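Local structure of possible thiol-disulfide isomerase (Cytophaga hutchinsonii, 3HCZ) at residues L36-S41 with V114-D119. The protein is of unconfirmed function but probably catalyses thiol-disulfide exchange as a thioredoxin-like protein. Residues are numbered along the deposited sequence; the frame is centred on the assembly and turned at random.
Sequences LFFWDS and VLYVLD
Leu-36 to Phe-38 and Val-114 to Tyr-116 pair as antiparallel neighbours in the central sheet of a thioredoxin fold. Strand 33-39 is the middle strand. Its other edge bonds to strand 65-71, and strand 124-127 flanks 114-118 on the far side. The contact is buried near the centre of the chain.

Two hydrogen-bonded pairs, Leu-36 with Tyr-116 and Phe-38 with Val-114, enclose the non-hydrogen-bonded pair of Phe-37 and Leu-115. Each hydrogen-bonded pair is closed by two backbone bonds. Phe-38 N reaches Val-114 O at 2.8 Å, and Tyr-116 N reaches Leu-36 O at 2.8 Å. Leu-36 O also receives a CA-H...O contact from Leu-115 CA at 3.3 Å.

Leu-36, Phe-38, Val-114 and Tyr-116 share one face of the sheet. Leu-36 CB lies 4.0 Å from Tyr-116 CB, and Leu-118 CD1 closes on the same Leu-36 carbon. The Phe-38 ring turns an edge to Tyr-116, with CE2 4.0 Å from Tyr-116 CD2. The Phe-38 ring also meets Tyr-107, and the Tyr-116 hydroxyl is hydrogen-bonded to Arg-128 NE.

Phe-37 and Leu-115 occupy the opposite face, where Phe-37 packs on Thr-50 and Leu-53 of helix 49-60. With CG anti to the backbone N (chi1 -174°), the Phe-37 ring sets its CD1 edge 4.0 Å from Leu-115 CB.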
ATOM      1  N   LEU A  36      -1.888   2.069  -1.137  1.00 14.46           N
ATOM      2  CA  LEU A  36      -1.703   1.563   0.162  1.00 16.10           C
ATOM      3  C   LEU A  36      -1.895   0.044   0.061  1.00 15.92           C
ATOM      4  O   LEU A  36      -2.985  -0.427  -0.266  1.00 17.04           O
ATOM      5  CB  LEU A  36      -2.674   2.262   1.128  1.00 16.99           C
ATOM      6  CG  LEU A  36      -2.708   1.761   2.555  1.00 17.71           C
ATOM      7  CD1 LEU A  36      -1.267   1.685   3.214  1.00 20.77           C
ATOM      8  CD2 LEU A  36      -3.617   2.764   3.302  1.00 17.54           C
ATOM      9  N   PHE A  37      -0.845  -0.722   0.353  1.00 15.16           N
ATOM     10  CA  PHE A  37      -0.906  -2.196   0.134  1.00 15.14           C
ATOM     11  C   PHE A  37      -0.528  -3.021   1.363  1.00 14.97           C
ATOM     12  O   PHE A  37       0.643  -3.100   1.726  1.00 14.83           O
ATOM     13  CB  PHE A  37      -0.018  -2.544  -1.083  1.00 15.34           C
ATOM     14  CG  PHE A  37      -0.075  -3.960  -1.508  1.00 16.63           C
ATOM     15  CD1 PHE A  37      -1.234  -4.493  -2.102  1.00 17.10           C
ATOM     16  CD2 PHE A  37       1.029  -4.791  -1.317  1.00 20.15           C
ATOM     17  CE1 PHE A  37      -1.264  -5.858  -2.521  1.00 20.00           C
ATOM     18  CE2 PHE A  37       0.997  -6.137  -1.723  1.00 19.49           C
ATOM     19  CZ  PHE A  37      -0.152  -6.659  -2.330  1.00 20.04           C
ATOM     20  N   PHE A  38      -1.513  -3.689   1.971  1.00 14.36           N
ATOM     21  CA  PHE A  38      -1.257  -4.464   3.182  1.00 14.82           C
ATOM     22  C   PHE A  38      -1.038  -5.915   2.786  1.00 15.31           C
ATOM     23  O   PHE A  38      -1.854  -6.492   2.049  1.00 14.48           O
ATOM     24  CB  PHE A  38      -2.417  -4.371   4.191  1.00 14.01           C
ATOM     25  CG  PHE A  38      -2.713  -2.976   4.669  1.00 16.33           C
ATOM     26  CD1 PHE A  38      -2.087  -2.463   5.831  1.00 14.47           C
ATOM     27  CD2 PHE A  38      -3.660  -2.175   3.991  1.00 18.44           C
ATOM     28  CE1 PHE A  38      -2.338  -1.139   6.286  1.00 19.25           C
ATOM     29  CE2 PHE A  38      -3.948  -0.846   4.450  1.00 20.76           C
ATOM     30  CZ  PHE A  38      -3.282  -0.321   5.589  1.00 18.22           C
ATOM     31  N   TRP A  39       0.047  -6.505   3.279  1.00 15.21           N
ATOM     32  CA  TRP A  39       0.443  -7.844   2.846  1.00 15.70           C
ATOM     33  C   TRP A  39       1.215  -8.544   3.948  1.00 15.23           C
ATOM     34  O   TRP A  39       1.590  -7.935   4.973  1.00 14.94           O
ATOM     35  CB  TRP A  39       1.266  -7.779   1.537  1.00 15.60           C
ATOM     36  CG  TRP A  39       2.645  -7.238   1.720  1.00 15.61           C
ATOM     37  CD1 TRP A  39       3.016  -5.906   1.927  1.00 15.03           C
ATOM     38  CD2 TRP A  39       3.846  -8.005   1.750  1.00 15.36           C
ATOM     39  NE1 TRP A  39       4.394  -5.827   2.043  1.00 13.89           N
ATOM     40  CE2 TRP A  39       4.915  -7.101   1.953  1.00 16.69           C
ATOM     41  CE3 TRP A  39       4.124  -9.380   1.615  1.00 15.16           C
ATOM     42  CZ2 TRP A  39       6.246  -7.533   2.035  1.00 13.73           C
ATOM     43  CZ3 TRP A  39       5.444  -9.809   1.688  1.00 17.98           C
ATOM     44  CH2 TRP A  39       6.488  -8.886   1.888  1.00 16.66           C
ATOM     45  N   ASP A  40       1.414  -9.856   3.758  1.00 14.84           N
ATOM     46  CA  ASP A  40       2.010 -10.717   4.779  1.00 14.15           C
ATOM     47  C   ASP A  40       2.858 -11.750   4.045  1.00 14.84           C
ATOM     48  O   ASP A  40       2.357 -12.466   3.171  1.00 14.34           O
ATOM     49  CB  ASP A  40       0.875 -11.382   5.582  1.00 14.19           C
ATOM     50  CG  ASP A  40       1.356 -12.241   6.729  1.00 16.14           C
ATOM     51  OD1 ASP A  40       2.558 -12.560   6.867  1.00 15.58           O
ATOM     52  OD2 ASP A  40       0.467 -12.662   7.500  1.00 19.53           O
ATOM     53  N   SER A  41       4.142 -11.823   4.382  1.00 15.18           N
ATOM     54  CA  SER A  41       5.020 -12.809   3.725  1.00 15.97           C
ATOM     55  C   SER A  41       4.586 -14.236   4.047  1.00 16.48           C
ATOM     56  O   SER A  41       4.808 -15.166   3.259  1.00 16.94           O
ATOM     57  CB  SER A  41       6.488 -12.580   4.118  1.00 15.62           C
ATOM     58  OG  SER A  41       6.738 -13.105   5.423  1.00 17.24           O
ATOM     59  N   VAL A 114      -4.444  -6.528   0.871  1.00 17.08           N
ATOM     60  CA  VAL A 114      -5.544  -5.582   0.733  1.00 17.52           C
ATOM     61  C   VAL A 114      -4.978  -4.288   0.128  1.00 17.05           C
ATOM     62  O   VAL A 114      -3.948  -3.804   0.591  1.00 17.30           O
ATOM     63  CB  VAL A 114      -6.160  -5.195   2.076  1.00 17.62           C
ATOM     64  CG1 VAL A 114      -7.353  -4.225   1.824  1.00 19.42           C
ATOM     65  CG2 VAL A 114      -6.644  -6.420   2.865  1.00 18.19           C
ATOM     66  N   LEU A 115      -5.675  -3.705  -0.850  1.00 16.50           N
ATOM     67  CA  LEU A 115      -5.140  -2.547  -1.585  1.00 16.51           C
ATOM     68  C   LEU A 115      -6.127  -1.351  -1.573  1.00 15.82           C
ATOM     69  O   LEU A 115      -7.345  -1.524  -1.852  1.00 15.79           O
ATOM     70  CB  LEU A 115      -4.864  -2.991  -3.043  1.00 16.69           C
ATOM     71  CG  LEU A 115      -4.185  -2.010  -4.002  1.00 20.22           C
ATOM     72  CD1 LEU A 115      -3.523  -2.806  -5.091  1.00 24.58           C
ATOM     73  CD2 LEU A 115      -5.233  -1.050  -4.608  1.00 19.68           C
ATOM     74  N   TYR A 116      -5.627  -0.172  -1.228  1.00 13.82           N
ATOM     75  CA  TYR A 116      -6.385   1.082  -1.373  1.00 14.66           C
ATOM     76  C   TYR A 116      -5.648   1.988  -2.318  1.00 14.63           C
ATOM     77  O   TYR A 116      -4.427   1.951  -2.356  1.00 16.87           O
ATOM     78  CB  TYR A 116      -6.521   1.808  -0.026  1.00 14.92           C
ATOM     79  CG  TYR A 116      -7.376   1.052   0.969  1.00 17.60           C
ATOM     80  CD1 TYR A 116      -8.739   1.337   1.091  1.00 18.80           C
ATOM     81  CD2 TYR A 116      -6.826   0.037   1.785  1.00 19.11           C
ATOM     82  CE1 TYR A 116      -9.536   0.650   2.031  1.00 23.05           C
ATOM     83  CE2 TYR A 116      -7.633  -0.676   2.707  1.00 22.23           C
ATOM     84  CZ  TYR A 116      -8.979  -0.355   2.825  1.00 24.62           C
ATOM     85  OH  TYR A 116      -9.830  -1.021   3.701  1.00 29.89           O
ATOM     86  N   VAL A 117      -6.356   2.822  -3.079  1.00 13.37           N
ATOM     87  CA  VAL A 117      -5.689   3.830  -3.873  1.00 13.61           C
ATOM     88  C   VAL A 117      -6.036   5.162  -3.213  1.00 13.14           C
ATOM     89  O   VAL A 117      -7.210   5.457  -2.925  1.00 12.18           O
ATOM     90  CB  VAL A 117      -6.158   3.821  -5.365  1.00 13.19           C
ATOM     91  CG1 VAL A 117      -5.410   4.873  -6.183  1.00 14.36           C
ATOM     92  CG2 VAL A 117      -5.947   2.391  -5.971  1.00 14.21           C
ATOM     93  N   LEU A 118      -5.008   5.971  -2.976  1.00 13.01           N
ATOM     94  CA  LEU A 118      -5.203   7.290  -2.363  1.00 13.78           C
ATOM     95  C   LEU A 118      -4.748   8.360  -3.346  1.00 14.30           C
ATOM     96  O   LEU A 118      -3.784   8.149  -4.086  1.00 14.55           O
ATOM     97  CB  LEU A 118      -4.317   7.444  -1.106  1.00 13.19           C
ATOM     98  CG  LEU A 118      -4.344   6.266  -0.123  1.00 13.72           C
ATOM     99  CD1 LEU A 118      -3.378   6.400   1.081  1.00 16.03           C
ATOM    100  CD2 LEU A 118      -5.809   5.978   0.368  1.00 14.48           C
ATOM    101  N   ASP A 119      -5.384   9.519  -3.282  1.00 14.22           N
ATOM    102  CA  ASP A 119      -4.932  10.654  -4.107  1.00 15.45           C
ATOM    103  C   ASP A 119      -3.707  11.400  -3.510  1.00 15.26           C
ATOM    104  O   ASP A 119      -3.082  10.936  -2.519  1.00 15.79           O
ATOM    105  CB  ASP A 119      -6.109  11.607  -4.449  1.00 15.56           C
ATOM    106  CG  ASP A 119      -6.518  12.516  -3.292  1.00 19.09           C
ATOM    107  OD1 ASP A 119      -5.928  12.497  -2.195  1.00 17.55           O
ATOM    108  OD2 ASP A 119      -7.462  13.300  -3.492  1.00 18.95           O
TER